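Local structure of biotin transporter BioY (Lactococcus lactis subsp. cremoris, 4DVE) at residues A[27-30]-A[31-35]; A[180-183]-A[184-188]; A[55-58]-A[59-63]; A[107-110]-A[111-115]. The protein binds biotin as a membrane-embedded S component and probably works with the energy-coupling factor (ECF) ABC-transporter complex that powers uptake of the vitamin. All coordinates share one frame; numbering follows the deposited sequence.

Contact 1: A[27-30]-A[31-35]; sequences TAFI and IILGF. With BNG (nonyl beta-D-glucopyranoside), chain E.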
loop_
_atom_site.group_PDB
_atom_site.type_symbol
_atom_site.label_atom_id
_atom_site.label_comp_id
_atom_site.label_asym_id
_atom_site.label_seq_id
_atom_site.Cartn_x
_atom_site.Cartn_y
_atom_site.Cartn_z
ATOM N N THR A 27 7.972 5.799 4.353
ATOM C CA THR A 27 6.919 6.643 4.921
ATOM C C THR A 27 6.839 8.003 4.201
ATOM O O THR A 27 5.768 8.425 3.773
ATOM C CB THR A 27 7.142 6.864 6.429
ATOM O OG1 THR A 27 7.153 5.601 7.123
ATOM C CG2 THR A 27 6.076 7.805 7.025
ATOM N N ALA A 28 7.984 8.638 4.012
ATOM C CA ALA A 28 8.048 9.916 3.296
ATOM C C ALA A 28 7.576 9.776 1.840
ATOM O O ALA A 28 6.870 10.665 1.329
ATOM C CB ALA A 28 9.467 10.490 3.347
ATOM N N PHE A 29 7.954 8.665 1.190
ATOM C CA PHE A 29 7.582 8.410 -0.207
ATOM C C PHE A 29 6.068 8.274 -0.387
ATOM O O PHE A 29 5.465 8.839 -1.316
ATOM C CB PHE A 29 8.299 7.157 -0.721
ATOM C CG PHE A 29 8.092 6.896 -2.173
ATOM C CD1 PHE A 29 8.751 7.657 -3.119
ATOM C CD2 PHE A 29 7.215 5.919 -2.599
ATOM C CE1 PHE A 29 8.553 7.433 -4.472
ATOM C CE2 PHE A 29 7.015 5.690 -3.949
ATOM C CZ PHE A 29 7.674 6.452 -4.887
ATOM N N ILE A 30 5.448 7.552 0.529
ATOM C CA ILE A 30 4.011 7.396 0.528
ATOM C C ILE A 30 3.316 8.760 0.673
ATOM O O ILE A 30 2.305 9.069 -0.028
ATOM C CB ILE A 30 3.565 6.431 1.637
ATOM C CG1 ILE A 30 4.072 5.001 1.369
ATOM C CG2 ILE A 30 2.030 6.447 1.746
ATOM C CD1 ILE A 30 4.094 4.106 2.616
ATOM N N ILE A 31 3.855 9.583 1.571
ATOM C CA ILE A 31 3.368 10.957 1.782
ATOM C C ILE A 31 3.524 11.804 0.513
ATOM O O ILE A 31 2.577 12.472 0.099
ATOM C CB ILE A 31 4.063 11.639 2.991
ATOM C CG1 ILE A 31 3.671 10.937 4.306
ATOM C CG2 ILE A 31 3.700 13.134 3.054
ATOM C CD1 ILE A 31 4.483 11.351 5.524
ATOM N N ILE A 32 4.696 11.756 -0.116
ATOM C CA ILE A 32 4.951 12.510 -1.365
ATOM C C ILE A 32 3.951 12.129 -2.489
ATOM O O ILE A 32 3.455 12.995 -3.189
ATOM C CB ILE A 32 6.429 12.336 -1.823
ATOM C CG1 ILE A 32 7.364 13.093 -0.856
ATOM C CG2 ILE A 32 6.653 12.855 -3.252
ATOM C CD1 ILE A 32 8.825 12.687 -0.955
ATOM N N LEU A 33 3.639 10.842 -2.632
ATOM C CA LEU A 33 2.636 10.397 -3.607
ATOM C C LEU A 33 1.259 11.030 -3.381
ATOM O O LEU A 33 0.516 11.277 -4.324
ATOM C CB LEU A 33 2.525 8.868 -3.618
ATOM C CG LEU A 33 3.747 8.056 -4.100
ATOM C CD1 LEU A 33 3.443 6.571 -3.910
ATOM C CD2 LEU A 33 4.138 8.357 -5.531
ATOM N N GLY A 34 0.935 11.303 -2.131
ATOM C CA GLY A 34 -0.277 12.016 -1.778
ATOM C C GLY A 34 -0.337 13.484 -2.185
ATOM O O GLY A 34 -1.404 14.085 -2.084
ATOM N N PHE A 35 0.776 14.059 -2.657
ATOM C CA PHE A 35 0.792 15.465 -3.117
ATOM C C PHE A 35 0.137 15.617 -4.494
ATOM O O PHE A 35 -0.196 16.731 -4.898
ATOM C CB PHE A 35 2.226 16.046 -3.209
ATOM C CG PHE A 35 2.976 16.117 -1.903
ATOM C CD1 PHE A 35 2.328 16.095 -0.678
ATOM C CD2 PHE A 35 4.364 16.250 -1.913
ATOM C CE1 PHE A 35 3.043 16.185 0.509
ATOM C CE2 PHE A 35 5.086 16.342 -0.729
ATOM C CZ PHE A 35 4.419 16.307 0.484
HETATM C C1 BNG E . 9.188 7.032 10.543
HETATM C C2 BNG E . 9.537 5.595 10.173
HETATM C C3 BNG E . 9.783 4.755 11.420
HETATM C C4 BNG E . 10.749 5.455 12.368
HETATM C C5 BNG E . 10.328 6.899 12.607
HETATM C C6 BNG E . 11.334 7.623 13.494
HETATM C "C1'" BNG E . 8.834 9.188 9.646
HETATM C "C2'" BNG E . 9.211 10.030 8.433
HETATM C "C3'" BNG E . 8.227 11.178 8.240
HETATM C "C4'" BNG E . 8.462 11.879 6.906
HETATM C "C5'" BNG E . 7.543 13.085 6.754
HETATM C "C6'" BNG E . 7.600 13.639 5.335
HETATM C "C7'" BNG E . 6.932 15.006 5.256
HETATM C "C8'" BNG E . 6.759 15.447 3.807
HETATM C "C9'" BNG E . 8.076 15.395 3.063
HETATM O O1 BNG E . 9.056 7.809 9.355
HETATM O O2 BNG E . 8.463 5.022 9.417
HETATM O O3 BNG E . 10.325 3.484 11.040
HETATM O O4 BNG E . 10.783 4.755 13.617
HETATM O O5 BNG E . 10.223 7.578 11.356
HETATM O O6 BNG E . 11.159 9.038 13.360
#

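Contact 2: A[180-183]-A[184-188]; sequences TVVI and VRRLR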
loop_
_atom_site.group_PDB
_atom_site.type_symbol
_atom_site.label_atom_id
_atom_site.label_comp_id
_atom_site.label_asym_id
_atom_site.label_seq_id
_atom_site.Cartn_x
_atom_site.Cartn_y
_atom_site.Cartn_z
ATOM N N THR A 180 5.275 -1.273 -9.302
ATOM C CA THR A 180 5.774 -1.739 -8.000
ATOM C C THR A 180 6.792 -2.875 -8.161
ATOM O O THR A 180 7.901 -2.805 -7.630
ATOM C CB THR A 180 4.633 -2.176 -7.052
ATOM O OG1 THR A 180 3.888 -1.017 -6.621
ATOM C CG2 THR A 180 5.191 -2.922 -5.818
ATOM N N VAL A 181 6.432 -3.903 -8.916
ATOM C CA VAL A 181 7.330 -5.044 -9.098
ATOM C C VAL A 181 8.623 -4.609 -9.804
ATOM O O VAL A 181 9.731 -4.930 -9.332
ATOM C CB VAL A 181 6.641 -6.227 -9.789
ATOM C CG1 VAL A 181 7.630 -7.398 -10.018
ATOM C CG2 VAL A 181 5.449 -6.672 -8.949
ATOM N N VAL A 182 8.489 -3.838 -10.889
ATOM C CA VAL A 182 9.663 -3.336 -11.622
ATOM C C VAL A 182 10.593 -2.520 -10.704
ATOM O O VAL A 182 11.801 -2.789 -10.621
ATOM C CB VAL A 182 9.264 -2.454 -12.834
ATOM C CG1 VAL A 182 10.505 -1.861 -13.490
ATOM C CG2 VAL A 182 8.460 -3.261 -13.861
ATOM N N ILE A 183 10.028 -1.532 -10.013
ATOM C CA ILE A 183 10.805 -0.665 -9.122
ATOM C C ILE A 183 11.461 -1.436 -7.961
ATOM O O ILE A 183 12.690 -1.317 -7.743
ATOM C CB ILE A 183 9.968 0.501 -8.597
ATOM C CG1 ILE A 183 9.647 1.480 -9.735
ATOM C CG2 ILE A 183 10.679 1.264 -7.487
ATOM C CD1 ILE A 183 8.506 2.433 -9.370
ATOM N N VAL A 184 10.683 -2.254 -7.249
ATOM C CA VAL A 184 11.245 -2.947 -6.100
ATOM C C VAL A 184 12.288 -4.001 -6.487
ATOM O O VAL A 184 13.302 -4.114 -5.785
ATOM C CB VAL A 184 10.227 -3.506 -5.073
ATOM C CG1 VAL A 184 9.095 -2.520 -4.812
ATOM C CG2 VAL A 184 9.732 -4.862 -5.477
ATOM N N ARG A 185 12.074 -4.743 -7.578
ATOM C CA ARG A 185 13.056 -5.766 -8.000
ATOM C C ARG A 185 14.386 -5.093 -8.376
ATOM O O ARG A 185 15.454 -5.599 -8.029
ATOM C CB ARG A 185 12.599 -6.646 -9.182
ATOM C CG ARG A 185 11.204 -7.228 -9.160
ATOM C CD ARG A 185 11.008 -8.652 -8.689
ATOM N NE ARG A 185 11.893 -9.599 -9.290
ATOM C CZ ARG A 185 12.032 -10.851 -8.875
ATOM N NH1 ARG A 185 11.301 -11.346 -7.873
ATOM N NH2 ARG A 185 12.915 -11.620 -9.476
ATOM N N ARG A 186 14.321 -3.961 -9.082
ATOM C CA ARG A 186 15.516 -3.140 -9.330
ATOM C C ARG A 186 16.214 -2.673 -8.053
ATOM O O ARG A 186 17.436 -2.818 -7.919
ATOM C CB ARG A 186 15.208 -1.905 -10.183
ATOM C CG ARG A 186 15.517 -2.080 -11.649
ATOM C CD ARG A 186 14.888 -0.972 -12.479
ATOM N NE ARG A 186 14.653 -1.399 -13.860
ATOM C CZ ARG A 186 14.004 -0.686 -14.777
ATOM N NH1 ARG A 186 13.498 0.513 -14.479
ATOM N NH2 ARG A 186 13.856 -1.181 -16.006
ATOM N N LEU A 187 15.465 -2.072 -7.140
ATOM C CA LEU A 187 16.040 -1.639 -5.867
ATOM C C LEU A 187 16.699 -2.783 -5.092
ATOM O O LEU A 187 17.714 -2.567 -4.444
ATOM C CB LEU A 187 15.032 -0.932 -4.985
ATOM C CG LEU A 187 14.630 0.463 -5.454
ATOM C CD1 LEU A 187 13.528 0.970 -4.527
ATOM C CD2 LEU A 187 15.802 1.455 -5.527
ATOM N N ARG A 188 16.129 -3.987 -5.183
ATOM C CA ARG A 188 16.657 -5.133 -4.482
ATOM C C ARG A 188 17.861 -5.807 -5.139
ATOM O O ARG A 188 18.600 -6.483 -4.449
ATOM C CB ARG A 188 15.626 -6.225 -4.383
ATOM C CG ARG A 188 14.593 -6.105 -3.271
ATOM C CD ARG A 188 14.155 -7.539 -2.992
ATOM N NE ARG A 188 12.768 -7.552 -2.883
ATOM C CZ ARG A 188 11.891 -8.032 -3.760
ATOM N NH1 ARG A 188 12.191 -8.735 -4.860
ATOM N NH2 ARG A 188 10.660 -7.813 -3.450
#

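Contact 3: A[55-58]-A[59-63]; sequences IMMA and GGLLG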
loop_
_atom_site.group_PDB
_atom_site.type_symbol
_atom_site.label_atom_id
_atom_site.label_comp_id
_atom_site.label_asym_id
_atom_site.label_seq_id
_atom_site.Cartn_x
_atom_site.Cartn_y
_atom_site.Cartn_z
ATOM N N ILE A 55 2.045 1.997 -0.708
ATOM C CA ILE A 55 1.598 0.972 0.199
ATOM C C ILE A 55 1.989 -0.399 -0.347
ATOM O O ILE A 55 2.414 -1.261 0.404
ATOM C CB ILE A 55 0.062 0.986 0.414
ATOM C CG1 ILE A 55 -0.431 2.373 0.866
ATOM C CG2 ILE A 55 -0.334 -0.091 1.429
ATOM C CD1 ILE A 55 0.275 2.921 2.096
HETATM N N MSE A 56 1.873 -0.568 -1.660
HETATM C CA MSE A 56 2.197 -1.825 -2.316
HETATM C C MSE A 56 3.668 -2.139 -2.266
HETATM O O MSE A 56 4.053 -3.316 -2.149
HETATM C CB MSE A 56 1.812 -1.793 -3.800
HETATM C CG MSE A 56 0.326 -1.765 -4.002
HETATM SE SE MSE A 56 -0.096 -1.744 -5.936
HETATM C CE MSE A 56 -1.761 -0.684 -5.859
HETATM N N MSE A 57 4.501 -1.110 -2.399
HETATM C CA MSE A 57 5.957 -1.285 -2.430
HETATM C C MSE A 57 6.612 -1.600 -1.101
HETATM O O MSE A 57 7.682 -2.235 -1.071
HETATM C CB MSE A 57 6.591 0.018 -2.915
HETATM C CG MSE A 57 6.315 0.296 -4.391
HETATM SE SE MSE A 57 6.746 2.182 -4.818
HETATM C CE MSE A 57 8.612 2.127 -4.171
ATOM N N ALA A 58 6.006 -1.138 -0.005
ATOM C CA ALA A 58 6.604 -1.192 1.338
ATOM C C ALA A 58 6.997 -2.605 1.784
ATOM O O ALA A 58 8.116 -2.819 2.279
ATOM C CB ALA A 58 5.659 -0.555 2.361
ATOM N N GLY A 59 6.068 -3.550 1.648
ATOM C CA GLY A 59 6.322 -4.963 2.010
ATOM C C GLY A 59 7.333 -5.687 1.130
ATOM O O GLY A 59 8.050 -6.577 1.596
ATOM N N GLY A 60 7.410 -5.314 -0.148
ATOM C CA GLY A 60 8.365 -5.918 -1.063
ATOM C C GLY A 60 9.783 -5.407 -0.876
ATOM O O GLY A 60 10.743 -6.047 -1.334
ATOM N N LEU A 61 9.916 -4.246 -0.239
ATOM C CA LEU A 61 11.239 -3.688 0.070
ATOM C C LEU A 61 11.703 -4.020 1.470
ATOM O O LEU A 61 12.837 -4.435 1.661
ATOM C CB LEU A 61 11.275 -2.175 -0.138
ATOM C CG LEU A 61 11.292 -1.752 -1.605
ATOM C CD1 LEU A 61 11.084 -0.237 -1.770
ATOM C CD2 LEU A 61 12.570 -2.264 -2.265
ATOM N N LEU A 62 10.825 -3.842 2.449
ATOM C CA LEU A 62 11.222 -3.876 3.834
ATOM C C LEU A 62 10.687 -5.078 4.560
ATOM O O LEU A 62 10.892 -5.216 5.766
ATOM C CB LEU A 62 10.761 -2.575 4.510
ATOM C CG LEU A 62 11.493 -1.318 3.992
ATOM C CD1 LEU A 62 11.020 -0.049 4.684
ATOM C CD2 LEU A 62 13.019 -1.456 4.097
ATOM N N GLY A 63 9.939 -5.929 3.842
ATOM C CA GLY A 63 9.424 -7.165 4.427
ATOM C C GLY A 63 8.233 -6.948 5.324
ATOM O O GLY A 63 7.729 -5.815 5.442
HETATM O O HOH W 1 3.488 -3.767 0.553
#

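Contact 4: A[107-110]-A[111-115]; sequences LFTP and FLIGF. With BNG (nonyl beta-D-glucopyranoside), chain F.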
loop_
_atom_site.group_PDB
_atom_site.type_symbol
_atom_site.label_atom_id
_atom_site.label_comp_id
_atom_site.label_asym_id
_atom_site.label_seq_id
_atom_site.Cartn_x
_atom_site.Cartn_y
_atom_site.Cartn_z
ATOM N N LEU A 107 -3.006 -0.907 6.054
ATOM C CA LEU A 107 -2.226 -1.357 7.183
ATOM C C LEU A 107 -1.800 -2.825 7.093
ATOM O O LEU A 107 -0.722 -3.160 7.546
ATOM C CB LEU A 107 -2.969 -1.125 8.496
ATOM C CG LEU A 107 -2.171 -1.475 9.764
ATOM C CD1 LEU A 107 -0.868 -0.650 9.861
ATOM C CD2 LEU A 107 -3.056 -1.283 10.985
ATOM N N PHE A 108 -2.616 -3.693 6.489
ATOM C CA PHE A 108 -2.312 -5.122 6.412
ATOM C C PHE A 108 -1.584 -5.545 5.148
ATOM O O PHE A 108 -0.988 -6.610 5.110
ATOM C CB PHE A 108 -3.617 -5.923 6.516
ATOM C CG PHE A 108 -4.279 -5.761 7.822
ATOM C CD1 PHE A 108 -3.904 -6.555 8.903
ATOM C CD2 PHE A 108 -5.231 -4.769 8.012
ATOM C CE1 PHE A 108 -4.501 -6.376 10.142
ATOM C CE2 PHE A 108 -5.831 -4.585 9.244
ATOM C CZ PHE A 108 -5.465 -5.383 10.314
ATOM N N THR A 109 -1.659 -4.720 4.114
ATOM C CA THR A 109 -1.081 -5.020 2.807
ATOM C C THR A 109 0.420 -5.344 2.859
ATOM O O THR A 109 0.821 -6.357 2.291
ATOM C CB THR A 109 -1.378 -3.866 1.822
ATOM O OG1 THR A 109 -2.795 -3.831 1.609
ATOM C CG2 THR A 109 -0.641 -3.993 0.480
ATOM N N PRO A 110 1.235 -4.513 3.537
ATOM C CA PRO A 110 2.685 -4.832 3.529
ATOM C C PRO A 110 3.005 -6.085 4.288
ATOM O O PRO A 110 3.920 -6.782 3.914
ATOM C CB PRO A 110 3.354 -3.608 4.184
ATOM C CG PRO A 110 2.258 -2.752 4.654
ATOM C CD PRO A 110 0.960 -3.180 4.100
ATOM N N PHE A 111 2.215 -6.403 5.315
ATOM C CA PHE A 111 2.412 -7.645 6.035
ATOM C C PHE A 111 2.109 -8.850 5.129
ATOM O O PHE A 111 2.884 -9.788 5.020
ATOM C CB PHE A 111 1.526 -7.712 7.293
ATOM C CG PHE A 111 1.580 -9.047 7.932
ATOM C CD1 PHE A 111 0.586 -9.987 7.705
ATOM C CD2 PHE A 111 2.707 -9.422 8.661
ATOM C CE1 PHE A 111 0.678 -11.261 8.256
ATOM C CE2 PHE A 111 2.808 -10.693 9.216
ATOM C CZ PHE A 111 1.795 -11.612 9.001
ATOM N N LEU A 112 0.965 -8.806 4.466
ATOM C CA LEU A 112 0.588 -9.872 3.566
ATOM C C LEU A 112 1.566 -10.039 2.433
ATOM O O LEU A 112 1.991 -11.155 2.155
ATOM C CB LEU A 112 -0.826 -9.647 3.031
ATOM C CG LEU A 112 -1.890 -9.758 4.122
ATOM C CD1 LEU A 112 -3.251 -9.188 3.648
ATOM C CD2 LEU A 112 -2.040 -11.211 4.573
ATOM N N ILE A 113 1.898 -8.955 1.744
ATOM C CA ILE A 113 2.841 -9.027 0.620
ATOM C C ILE A 113 4.215 -9.553 1.104
ATOM O O ILE A 113 4.774 -10.498 0.535
ATOM C CB ILE A 113 2.990 -7.661 -0.089
ATOM C CG1 ILE A 113 1.690 -7.324 -0.857
ATOM C CG2 ILE A 113 4.191 -7.673 -1.036
ATOM C CD1 ILE A 113 1.699 -5.975 -1.573
ATOM N N GLY A 114 4.725 -8.960 2.178
ATOM C CA GLY A 114 6.035 -9.336 2.732
ATOM C C GLY A 114 6.072 -10.786 3.206
ATOM O O GLY A 114 7.056 -11.516 2.970
ATOM N N PHE A 115 5.009 -11.196 3.885
ATOM C CA PHE A 115 4.884 -12.560 4.376
ATOM C C PHE A 115 4.932 -13.622 3.258
ATOM O O PHE A 115 5.615 -14.643 3.389
ATOM C CB PHE A 115 3.575 -12.738 5.154
ATOM C CG PHE A 115 3.386 -14.133 5.684
ATOM C CD1 PHE A 115 3.924 -14.502 6.911
ATOM C CD2 PHE A 115 2.673 -15.074 4.961
ATOM C CE1 PHE A 115 3.768 -15.805 7.395
ATOM C CE2 PHE A 115 2.515 -16.369 5.433
ATOM C CZ PHE A 115 3.071 -16.737 6.651
HETATM C C1 BNG F . 6.141 -11.335 11.081
HETATM C C2 BNG F . 7.392 -11.885 10.406
HETATM C C3 BNG F . 7.061 -13.104 9.554
HETATM C C4 BNG F . 6.227 -14.110 10.339
HETATM C C5 BNG F . 5.047 -13.427 11.019
HETATM C C6 BNG F . 4.258 -14.418 11.866
HETATM C "C1'" BNG F . 5.357 -9.521 12.375
HETATM C "C2'" BNG F . 5.530 -8.051 12.013
HETATM C "C3'" BNG F . 4.851 -7.152 13.040
HETATM C "C4'" BNG F . 4.171 -5.968 12.363
HETATM C "C5'" BNG F . 4.372 -4.690 13.171
HETATM C "C6'" BNG F . 3.064 -3.920 13.308
HETATM C "C7'" BNG F . 3.304 -2.418 13.226
HETATM C "C8'" BNG F . 2.032 -1.643 13.554
HETATM C "C9'" BNG F . 2.230 -0.159 13.336
HETATM O O1 BNG F . 6.500 -10.255 11.941
HETATM O O2 BNG F . 7.973 -10.869 9.580
HETATM O O3 BNG F . 8.276 -13.726 9.119
HETATM O O4 BNG F . 5.745 -15.125 9.452
HETATM O O5 BNG F . 5.522 -12.367 11.846
HETATM O O6 BNG F . 4.130 -13.910 13.199
#

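Contact 1: A[27-30]-A[31-35]
Leu33 lies one helical turn beyond Phe29 and crosses obliquely over one face of its ring. Both belong to helix 13-33, whose end overlaps the first predicted transmembrane span. The leucine starts with CB resting against the carbonyl of Ile30. CG then passes 3.4 Å from Phe29 O and hangs over the ring near CE2. At the fork, CD1 reaches Phe29 CE2 at 3.7 Å, while CD2 stops farther off, 4.1 Å from Phe29 CZ. Phe29 makes this possible by carrying CG opposite its own backbone nitrogen (chi1 -174°), which turns the ring along the helix toward the next turn. A glycine in place of Leu33 would probably strip that ring face of its apolar cover and leave the phenyl group freer to turn. Met57 and Leu50 also belong to the surroundings, the first packing on Phe29 and the second on Leu33.

Underneath, Leu33 N donates to Phe29 O at 3.0 Å, and Ile31 N and Ile32 N bond in the same way to Thr27 O and Ala28 O. The next link, Gly34 N to Ile30 O, is weak.

Another side of the helix meets a nonyl glucoside. Thr27 OG1 accepts a hydrogen bond of 2.7 Å from the sugar O2 and also bonds to the carbonyls of Ser23 and Ser70. Ile31 CD1 lies 3.7 Å from C5' of the alkyl chain, and its CG2 is near C8'. A hydroxyl for the sugar and branched carbons for the tail thus give this surface an amphiphilic character suited to detergent, and plausibly to lipid.

Contact 2: A[180-183]-A[184-188]
Thr180 and Val184 form the tight rung of an i to i+4 ladder on helix 170-189, the last helix of the six-helix S-component fold. Val184 N donates to Thr180 O at 2.9 Å and nearly straight (168°), and above this bond Val184 CG1 presses to 3.1 Å from the same oxygen. The two side chains meet at an angle, with Thr180 CG2 4.1 Å from Val184 CG1. Rotation about the first torsion of the valine (chi1 -42°) leaves CG2 wedged between its own backbone nitrogen and carbonyl carbon. Leu61 and Glu131 pack on this valine, and Thr180 OG1 bonds to Lys176 O. Cutting Val184 back to an alanine would remove CG1 and is likely to leave a gap beside Thr180 CG2, with Leu61 resting on CB alone.

Val181 and Arg185 run side by side, the arginine CD 3.8 Å from Val181 CG1; an overly close approach of CG to Val181 O leaves the local detail doubtful. Bends at chi2 and chi3 carry the guanidinium to Glu131, where NH1 makes a salt bridge to OE2 and NH2 bonds to Ser125 O. Arg188 bridges to the other oxygen of this carboxylate, so the acid is held by two positive charges.

The side chains are looser at the rung of Ile183 and Leu187, Ile183 CG2 lying 4.1 Å from Leu187 CD1, and the leucine is exposed. Arg186 also lies on the solvent side. Its extended chain runs alongside Val182, whose CG1 sits over the centre of the guanidinium, 3.9 Å from Arg186 CZ.

Contact 3: A[55-58]-A[59-63]
Ala58 O receives the one regular helical bond joining these two turns of helix 52-80, from Leu62 N at 2.9 Å and 158°. The neighbouring rungs are strained. Met57 O accepts only weak, bent bonds from Gly60 N and Leu61 N, and Leu61 N is shared weakly with Ala58 O as well. One turn earlier the ladder has opened: Ile55 O and Gly59 N stand 4.5 Å apart. A water fills the breach, accepting from Gly59 N at 2.8 Å and donating to Ile55 O at 2.7 Å, with a weaker bond to Met56 O.

Over the backbone, Met57 (a selenomethionine) and Leu61 lie side by side. The selenomethionine chain is extended as far as SE and then bends at the last torsion (chi3 55°), which places CE 4.2 Å from Leu61 CD1.

Farther out, Pro110 packs on Gly59, Arg188 donates to Gly60 O, and Ala58 is covered by Met26 of helix 13-33 and by Val71 from farther along the same helix. Gly59 and Gly60 present bare backbone to their neighbours, while Gly63 takes a positive phi of 77° that glycine adopts easily. All of the touching residues are buried. Such a water-bridged, glycine-rich opening is characteristic of a locally distorted helix, here in the buried core of a membrane-embedded S component, where the Met56 side chain comes within about 7 Å of bound biotin.

Contact 4: A[107-110]-A[111-115]
Helix 100-119 is kinked at Pro110, whose N has no hydrogen to give to the preceding turn; the turn that follows is closed, Pro110 O accepting from Gly114 N at 2.9 Å, with the donor tilted 34° from the carbonyl plane. Gly114 suits this spot, since a CB there would run into Pro110 O. The two rungs beside it are straighter: Leu112 N reaches Phe108 O at 3.0 Å and 170°, and Ile113 N reaches Thr109 O at 2.9 Å and 174°.

Thr109 and Ile113 point the same way, the threonine methyl CG2 meeting Ile113 CD1 at 3.7 Å. Having CG2 opposite the backbone nitrogen leaves OG1 beside that nitrogen, and OG1 is hydrogen-bonded to Ala105 O and Phe138 O. Phe108 and Leu112 touch more loosely, 4.4 Å from CB to CD1.

Within the helical S-component bundle this predicted transmembrane helix packs locally against both helix 52-80 and helix 128-155. Val71 packs on Pro110 from the first, and Phe138 packs on both Leu112 and Ile113 from the second.

Phe111 and Phe115, one turn apart, swing their rings outward to a nonyl glucoside, CG in each standing opposite the backbone nitrogen. The sugar meets both rings at the edge, in plane. Phe111 CE2 is 3.9 Å from C1 of the glucose, whereas Phe115 CE1 comes to 2.9 Å of O4, so short that the exact placement there is doubtful.

Overall arrangement
The four contacts lie on four helices, with 55-63 touching the other three. Contacts 3 and 4 are closest, their centres 8 Å apart: Pro110 CB approaches Gly59 N to 3.7 Å, and Ile113 CD1 approaches Met56 O to 3.6 Å. Contact 2, centred 10 Å from contact 3, joins it through a probable hydrogen bond of 2.8 Å from Arg188 NH2 to Gly60 O. Contact 1 meets contact 3 where Phe29 CE2 lies 3.6 Å from Met57 SE. Contacts 1 and 4 do not touch, and each meets a separate molecule of the same detergent. Biotin is nearest to Met56, about 7 Å away, with Gly34 and Thr109 at about 8 and 9 Å.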